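Local coordinates for vitamin B12-binding protein (Vibrio cholerae O395, PDB 5YSC) that binds vitamin B12 in the periplasm and probably delivers it to BtuC of the BtuCDF ABC transporter for import, at residues A[149-155]-A[263-269]; A[158-163]-A[221-225]. All blocks are in the same frame, centred on the assembly; numbering follows the deposited sequence.

Contact 1: A[149-155]-A[263-269]; sequences YASNQPI and TYLKIAQ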
loop_
_atom_site.group_PDB
_atom_site.type_symbol
_atom_site.label_atom_id
_atom_site.label_comp_id
_atom_site.label_asym_id
_atom_site.label_seq_id
_atom_site.Cartn_x
_atom_site.Cartn_y
_atom_site.Cartn_z
ATOM N N TYR A 149 -7.566 -17.360 7.647
ATOM C CA TYR A 149 -8.714 -16.640 7.094
ATOM C C TYR A 149 -9.249 -17.306 5.832
ATOM O O TYR A 149 -9.882 -16.660 4.988
ATOM C CB TYR A 149 -8.359 -15.175 6.832
ATOM C CG TYR A 149 -8.211 -14.441 8.126
ATOM C CD1 TYR A 149 -9.292 -14.311 8.977
ATOM C CD2 TYR A 149 -6.980 -13.950 8.536
ATOM C CE1 TYR A 149 -9.169 -13.674 10.198
ATOM C CE2 TYR A 149 -6.845 -13.307 9.753
ATOM C CZ TYR A 149 -7.954 -13.173 10.573
ATOM O OH TYR A 149 -7.832 -12.532 11.783
ATOM N N ALA A 150 -9.012 -18.610 5.711
ATOM C CA ALA A 150 -9.537 -19.354 4.576
ATOM C C ALA A 150 -11.053 -19.446 4.653
ATOM O O ALA A 150 -11.757 -19.219 3.658
ATOM C CB ALA A 150 -8.900 -20.740 4.554
ATOM N N SER A 151 -11.569 -19.726 5.853
ATOM C CA SER A 151 -12.996 -19.972 6.041
ATOM C C SER A 151 -13.851 -18.802 5.580
ATOM O O SER A 151 -15.046 -18.996 5.314
ATOM C CB SER A 151 -13.295 -20.282 7.509
ATOM O OG SER A 151 -12.204 -19.914 8.337
ATOM N N ASN A 152 -13.283 -17.598 5.487
ATOM C CA ASN A 152 -14.054 -16.467 4.993
ATOM C C ASN A 152 -14.690 -16.833 3.655
ATOM O O ASN A 152 -14.078 -17.502 2.814
ATOM C CB ASN A 152 -13.181 -15.218 4.834
ATOM C CG ASN A 152 -12.739 -14.621 6.172
ATOM O OD1 ASN A 152 -12.806 -15.276 7.212
ATOM N ND2 ASN A 152 -12.294 -13.366 6.141
ATOM N N GLN A 153 -15.937 -16.404 3.479
ATOM C CA GLN A 153 -16.695 -16.549 2.254
ATOM C C GLN A 153 -16.639 -15.256 1.473
ATOM O O GLN A 153 -16.374 -14.195 2.040
ATOM C CB GLN A 153 -18.163 -16.886 2.545
ATOM C CG GLN A 153 -18.387 -18.204 3.273
ATOM C CD GLN A 153 -18.835 -19.303 2.332
ATOM O OE1 GLN A 153 -19.855 -19.176 1.647
ATOM N NE2 GLN A 153 -18.067 -20.384 2.279
ATOM N N PRO A 154 -16.928 -15.303 0.174
ATOM C CA PRO A 154 -16.856 -14.090 -0.649
ATOM C C PRO A 154 -17.799 -13.010 -0.164
ATOM O O PRO A 154 -19.000 -13.230 0.012
ATOM C CB PRO A 154 -17.260 -14.583 -2.041
ATOM C CG PRO A 154 -16.932 -16.029 -2.022
ATOM C CD PRO A 154 -17.236 -16.490 -0.645
ATOM N N ILE A 155 -17.238 -11.826 0.037
ATOM C CA ILE A 155 -18.010 -10.666 0.428
ATOM C C ILE A 155 -17.735 -9.530 -0.538
ATOM O O ILE A 155 -16.590 -9.255 -0.856
ATOM C CB ILE A 155 -17.639 -10.192 1.839
ATOM C CG1 ILE A 155 -17.836 -11.312 2.857
ATOM C CG2 ILE A 155 -18.457 -8.979 2.211
ATOM C CD1 ILE A 155 -19.253 -11.471 3.297
ATOM N N THR A 263 -10.475 -9.719 9.480
ATOM C CA THR A 263 -11.358 -9.773 10.646
ATOM C C THR A 263 -12.710 -9.136 10.342
ATOM O O THR A 263 -13.757 -9.690 10.678
ATOM C CB THR A 263 -10.696 -9.095 11.846
ATOM O OG1 THR A 263 -9.549 -9.847 12.254
ATOM C CG2 THR A 263 -11.716 -8.955 13.037
ATOM N N TYR A 264 -12.710 -7.973 9.684
ATOM C CA TYR A 264 -13.956 -7.312 9.315
ATOM C C TYR A 264 -14.770 -8.117 8.302
ATOM O O TYR A 264 -16.000 -8.205 8.418
ATOM C CB TYR A 264 -13.667 -5.920 8.754
ATOM C CG TYR A 264 -13.479 -4.840 9.810
ATOM C CD1 TYR A 264 -14.413 -4.683 10.838
ATOM C CD2 TYR A 264 -12.404 -3.943 9.765
ATOM C CE1 TYR A 264 -14.277 -3.705 11.801
ATOM C CE2 TYR A 264 -12.266 -2.955 10.743
ATOM C CZ TYR A 264 -13.207 -2.843 11.748
ATOM O OH TYR A 264 -13.093 -1.892 12.726
ATOM N N LEU A 265 -14.130 -8.646 7.250
ATOM C CA LEU A 265 -14.869 -9.495 6.323
ATOM C C LEU A 265 -15.374 -10.758 6.989
ATOM O O LEU A 265 -16.411 -11.287 6.571
ATOM C CB LEU A 265 -13.996 -9.817 5.114
ATOM C CG LEU A 265 -14.244 -8.964 3.869
ATOM C CD1 LEU A 265 -14.832 -7.589 4.124
ATOM C CD2 LEU A 265 -12.985 -8.873 2.987
ATOM N N LYS A 266 -14.686 -11.244 8.031
ATOM C CA LYS A 266 -15.236 -12.356 8.815
ATOM C C LYS A 266 -16.506 -11.951 9.542
ATOM O O LYS A 266 -17.517 -12.661 9.486
ATOM C CB LYS A 266 -14.207 -12.860 9.811
ATOM C CG LYS A 266 -14.609 -14.123 10.498
ATOM C CD LYS A 266 -13.566 -14.497 11.482
ATOM C CE LYS A 266 -13.843 -15.820 12.079
ATOM N NZ LYS A 266 -12.914 -16.087 13.221
ATOM N N ILE A 267 -16.472 -10.813 10.245
ATOM C CA ILE A 267 -17.674 -10.291 10.899
ATOM C C ILE A 267 -18.828 -10.193 9.918
ATOM O O ILE A 267 -19.983 -10.493 10.254
ATOM C CB ILE A 267 -17.367 -8.943 11.571
ATOM C CG1 ILE A 267 -16.356 -9.164 12.699
ATOM C CG2 ILE A 267 -18.610 -8.309 12.120
ATOM C CD1 ILE A 267 -15.784 -7.901 13.304
ATOM N N ALA A 268 -18.541 -9.750 8.685
ATOM C CA ALA A 268 -19.559 -9.487 7.670
ATOM C C ALA A 268 -20.313 -10.732 7.239
ATOM O O ALA A 268 -21.295 -10.629 6.487
ATOM C CB ALA A 268 -18.893 -8.828 6.451
ATOM N N GLN A 269 -19.863 -11.894 7.667
ATOM C CA GLN A 269 -20.605 -13.113 7.438
ATOM C C GLN A 269 -21.791 -13.236 8.372
ATOM O O GLN A 269 -22.585 -14.163 8.197
ATOM C CB GLN A 269 -19.704 -14.323 7.627
ATOM C CG GLN A 269 -18.367 -14.236 6.938
ATOM C CD GLN A 269 -18.179 -15.385 5.997
ATOM O OE1 GLN A 269 -18.941 -15.516 5.033
ATOM N NE2 GLN A 269 -17.200 -16.263 6.286
#
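Asn152 and Lys266 bring the two backbones closest, CA to CA 5.7 Å, where the link 149-155, running from helix 128-148 to strand 155-159, passes along the last turn of helix 254-267. At the entry to strand 155-159, Ile155 packs on the helix, its CB 4.1 Å from Leu265 CG. With CG1 set beside the backbone N (chi1 -57°), CD1 extends along the helix to Ala268 CB, 4.1 Å away. Val210 of the neighbouring strand touches both Ile155 and Ala268, so this small apolar cluster continues into the parallel sheet. Asn152 crosses Lys266 at roughly a right angle: OD1 lies 3.8 Å from Lys266 CB, while ND2 donates to the carbonyl of Cys262, the half-cystine bonded to Cys182. At the other end of the link, Tyr149 OH comes within 3.2 Å of Thr263 OG1, a hydroxyl that is hydrogen-bonded to Glu259 O in the preceding helical turn. The end of Gln269 lies by the backbone N and CB of Gln153, though its amide is probably turned over in the model. Apolar packing therefore joins the C-terminal helix to the start of the strand, and the buried Asn152 amide adds a polar tie to that helix's backbone beside the disulfide.

Contact 2: A[158-163]-A[221-225]; sequences FYQLSE and GHMWR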
loop_
_atom_site.group_PDB
_atom_site.type_symbol
_atom_site.label_atom_id
_atom_site.label_comp_id
_atom_site.label_asym_id
_atom_site.label_seq_id
_atom_site.Cartn_x
_atom_site.Cartn_y
_atom_site.Cartn_z
ATOM N N PHE A 158 -16.900 -2.258 -0.952
ATOM C CA PHE A 158 -16.487 -0.986 -1.504
ATOM C C PHE A 158 -15.394 -0.420 -0.611
ATOM O O PHE A 158 -15.595 -0.336 0.603
ATOM C CB PHE A 158 -17.700 -0.070 -1.542
ATOM C CG PHE A 158 -17.390 1.338 -1.913
ATOM C CD1 PHE A 158 -16.627 1.624 -3.037
ATOM C CD2 PHE A 158 -17.868 2.392 -1.147
ATOM C CE1 PHE A 158 -16.359 2.933 -3.392
ATOM C CE2 PHE A 158 -17.574 3.689 -1.478
ATOM C CZ PHE A 158 -16.808 3.960 -2.605
ATOM N N TYR A 159 -14.240 -0.040 -1.189
ATOM C CA TYR A 159 -13.191 0.661 -0.437
ATOM C C TYR A 159 -12.964 2.049 -0.995
ATOM O O TYR A 159 -12.485 2.205 -2.128
ATOM C CB TYR A 159 -11.867 -0.110 -0.439
ATOM C CG TYR A 159 -10.749 0.657 0.269
ATOM C CD1 TYR A 159 -10.956 1.245 1.505
ATOM C CD2 TYR A 159 -9.515 0.804 -0.318
ATOM C CE1 TYR A 159 -9.953 1.953 2.143
ATOM C CE2 TYR A 159 -8.488 1.493 0.307
ATOM C CZ TYR A 159 -8.718 2.076 1.526
ATOM O OH TYR A 159 -7.707 2.773 2.144
ATOM N N GLN A 160 -13.280 3.028 -0.165
ATOM C CA GLN A 160 -13.169 4.444 -0.448
ATOM C C GLN A 160 -11.801 5.005 -0.031
ATOM O O GLN A 160 -11.431 4.937 1.142
ATOM C CB GLN A 160 -14.286 5.115 0.355
ATOM C CG GLN A 160 -14.695 6.402 -0.128
ATOM C CD GLN A 160 -15.953 6.842 0.555
ATOM O OE1 GLN A 160 -16.499 6.152 1.445
ATOM N NE2 GLN A 160 -16.447 7.980 0.130
ATOM N N LEU A 161 -11.077 5.604 -0.976
ATOM C CA LEU A 161 -9.848 6.328 -0.656
ATOM C C LEU A 161 -10.094 7.761 -0.187
ATOM O O LEU A 161 -9.228 8.351 0.473
ATOM C CB LEU A 161 -8.937 6.367 -1.882
ATOM C CG LEU A 161 -8.341 5.053 -2.336
ATOM C CD1 LEU A 161 -7.538 5.322 -3.576
ATOM C CD2 LEU A 161 -7.417 4.454 -1.259
ATOM N N SER A 162 -11.241 8.336 -0.530
ATOM C CA SER A 162 -11.607 9.687 -0.130
ATOM C C SER A 162 -13.120 9.795 -0.209
ATOM O O SER A 162 -13.773 9.013 -0.897
ATOM C CB SER A 162 -10.943 10.740 -1.016
ATOM O OG SER A 162 -11.041 10.390 -2.390
ATOM N N GLU A 163 -13.674 10.762 0.523
ATOM C CA GLU A 163 -15.105 11.053 0.402
ATOM C C GLU A 163 -15.371 12.109 -0.675
ATOM O O GLU A 163 -16.386 12.011 -1.386
ATOM C CB GLU A 163 -15.686 11.472 1.768
ATOM C CG GLU A 163 -16.102 10.271 2.671
ATOM C CD GLU A 163 -16.802 10.655 3.977
ATOM O OE1 GLU A 163 -16.788 11.843 4.364
ATOM O OE2 GLU A 163 -17.355 9.745 4.639
ATOM N N GLY A 221 -18.326 11.575 11.085
ATOM C CA GLY A 221 -19.631 11.153 10.598
ATOM C C GLY A 221 -19.527 10.825 9.127
ATOM O O GLY A 221 -19.309 11.720 8.308
ATOM N N HIS A 222 -19.648 9.550 8.776
ATOM C CA HIS A 222 -19.329 9.184 7.408
ATOM C C HIS A 222 -20.515 9.467 6.490
ATOM O O HIS A 222 -21.674 9.575 6.918
ATOM C CB HIS A 222 -18.889 7.722 7.300
ATOM C CG HIS A 222 -19.969 6.736 7.591
ATOM N ND1 HIS A 222 -20.930 6.391 6.667
ATOM C CD2 HIS A 222 -20.219 5.989 8.691
ATOM C CE1 HIS A 222 -21.736 5.487 7.192
ATOM N NE2 HIS A 222 -21.324 5.223 8.419
ATOM N N MET A 223 -20.199 9.603 5.207
ATOM C CA MET A 223 -21.164 10.130 4.258
ATOM C C MET A 223 -22.311 9.170 3.985
ATOM O O MET A 223 -23.316 9.590 3.393
ATOM C CB MET A 223 -20.465 10.464 2.945
ATOM C CG MET A 223 -19.809 9.247 2.288
ATOM S SD MET A 223 -18.929 9.617 0.747
ATOM C CE MET A 223 -20.319 10.150 -0.260
ATOM N N TRP A 224 -22.201 7.909 4.398
ATOM C CA TRP A 224 -23.198 6.914 4.020
ATOM C C TRP A 224 -24.299 6.768 5.064
ATOM O O TRP A 224 -25.255 6.025 4.824
ATOM C CB TRP A 224 -22.515 5.562 3.742
ATOM C CG TRP A 224 -21.420 5.697 2.706
ATOM C CD1 TRP A 224 -20.067 5.655 2.921
ATOM C CD2 TRP A 224 -21.592 5.953 1.300
ATOM N NE1 TRP A 224 -19.392 5.854 1.737
ATOM C CE2 TRP A 224 -20.302 6.050 0.732
ATOM C CE3 TRP A 224 -22.702 6.113 0.474
ATOM C CZ2 TRP A 224 -20.100 6.268 -0.624
ATOM C CZ3 TRP A 224 -22.491 6.341 -0.889
ATOM C CH2 TRP A 224 -21.201 6.420 -1.413
ATOM N N ARG A 225 -24.200 7.477 6.195
ATOM C CA ARG A 225 -25.288 7.469 7.172
ATOM C C ARG A 225 -26.564 8.039 6.568
ATOM O O ARG A 225 -27.657 7.493 6.760
ATOM C CB ARG A 225 -24.888 8.278 8.398
ATOM C CG ARG A 225 -23.707 7.723 9.156
ATOM C CD ARG A 225 -23.184 8.734 10.144
ATOM N NE ARG A 225 -22.967 10.018 9.485
ATOM C CZ ARG A 225 -23.271 11.205 10.005
ATOM N NH1 ARG A 225 -23.820 11.288 11.217
ATOM N NH2 ARG A 225 -23.032 12.316 9.313
#
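Gln160 reaches across to the turn with both ends of its amide. Its OE1 accepts from Trp224 NE1 at 2.9 Å in a nearly straight bond (171°); the oxygen lies in the indole plane, at the ring edge, while the donor is tilted 31° from the carbonyl plane. NE2 gives a weak hydrogen bond to Met223 SD, 3.0 Å away. The extended side chain, with CG anti to the backbone N (chi1 -158°), carries the amide over to both partners. Glu163 OE2 accepts a hydrogen bond from Met223 N at 2.9 Å, from above the carboxylate plane, and the two side chains run past each other in opposite senses. Two residues before Gln160, Phe158 CE2 touches Trp224 CZ2 at 3.7 Å, the ring planes nearly perpendicular. In the next shell, the type I turn from His222 to Arg225 presents these groups: Trp224 N bonds to His222 ND1, and Arg225 NE to His222 O. Val203 of helix 200-206 packs against Phe158 and Trp224. Leu161, beside Gln160 in the chain, touches the bound cyanocobalamin. One strong bond and one weak one thus tend to fix the buried Gln160 amide's rotation, while Glu163 secures the turn's backbone, tying the segment that carries pocket residue Leu161 to the loop after helix 215-220.

In the fold
Both contacts involve strand 155-159, at its opposite ends. Contact 1 lies where the chain enters the strand from helix 128-148, and contact 2 where it leaves toward the cobalamin pocket; their centres are about 21 Å apart. Each mixes buried and more accessible residues. In contact 1 buried aliphatic groups sit beside the buried Asn152, no clear hydrogen bond crosses between the segments, and exposed Gln153 and Lys266 lie toward the surface. Contact 2 combines aromatic packing with three directional hydrogen bonds across it, one of them weak, and none of its touching residues is fully exposed. Strand 210-213 is common to their surroundings, contributing Val210 beside contact 1 and Ile211 beside contact 2.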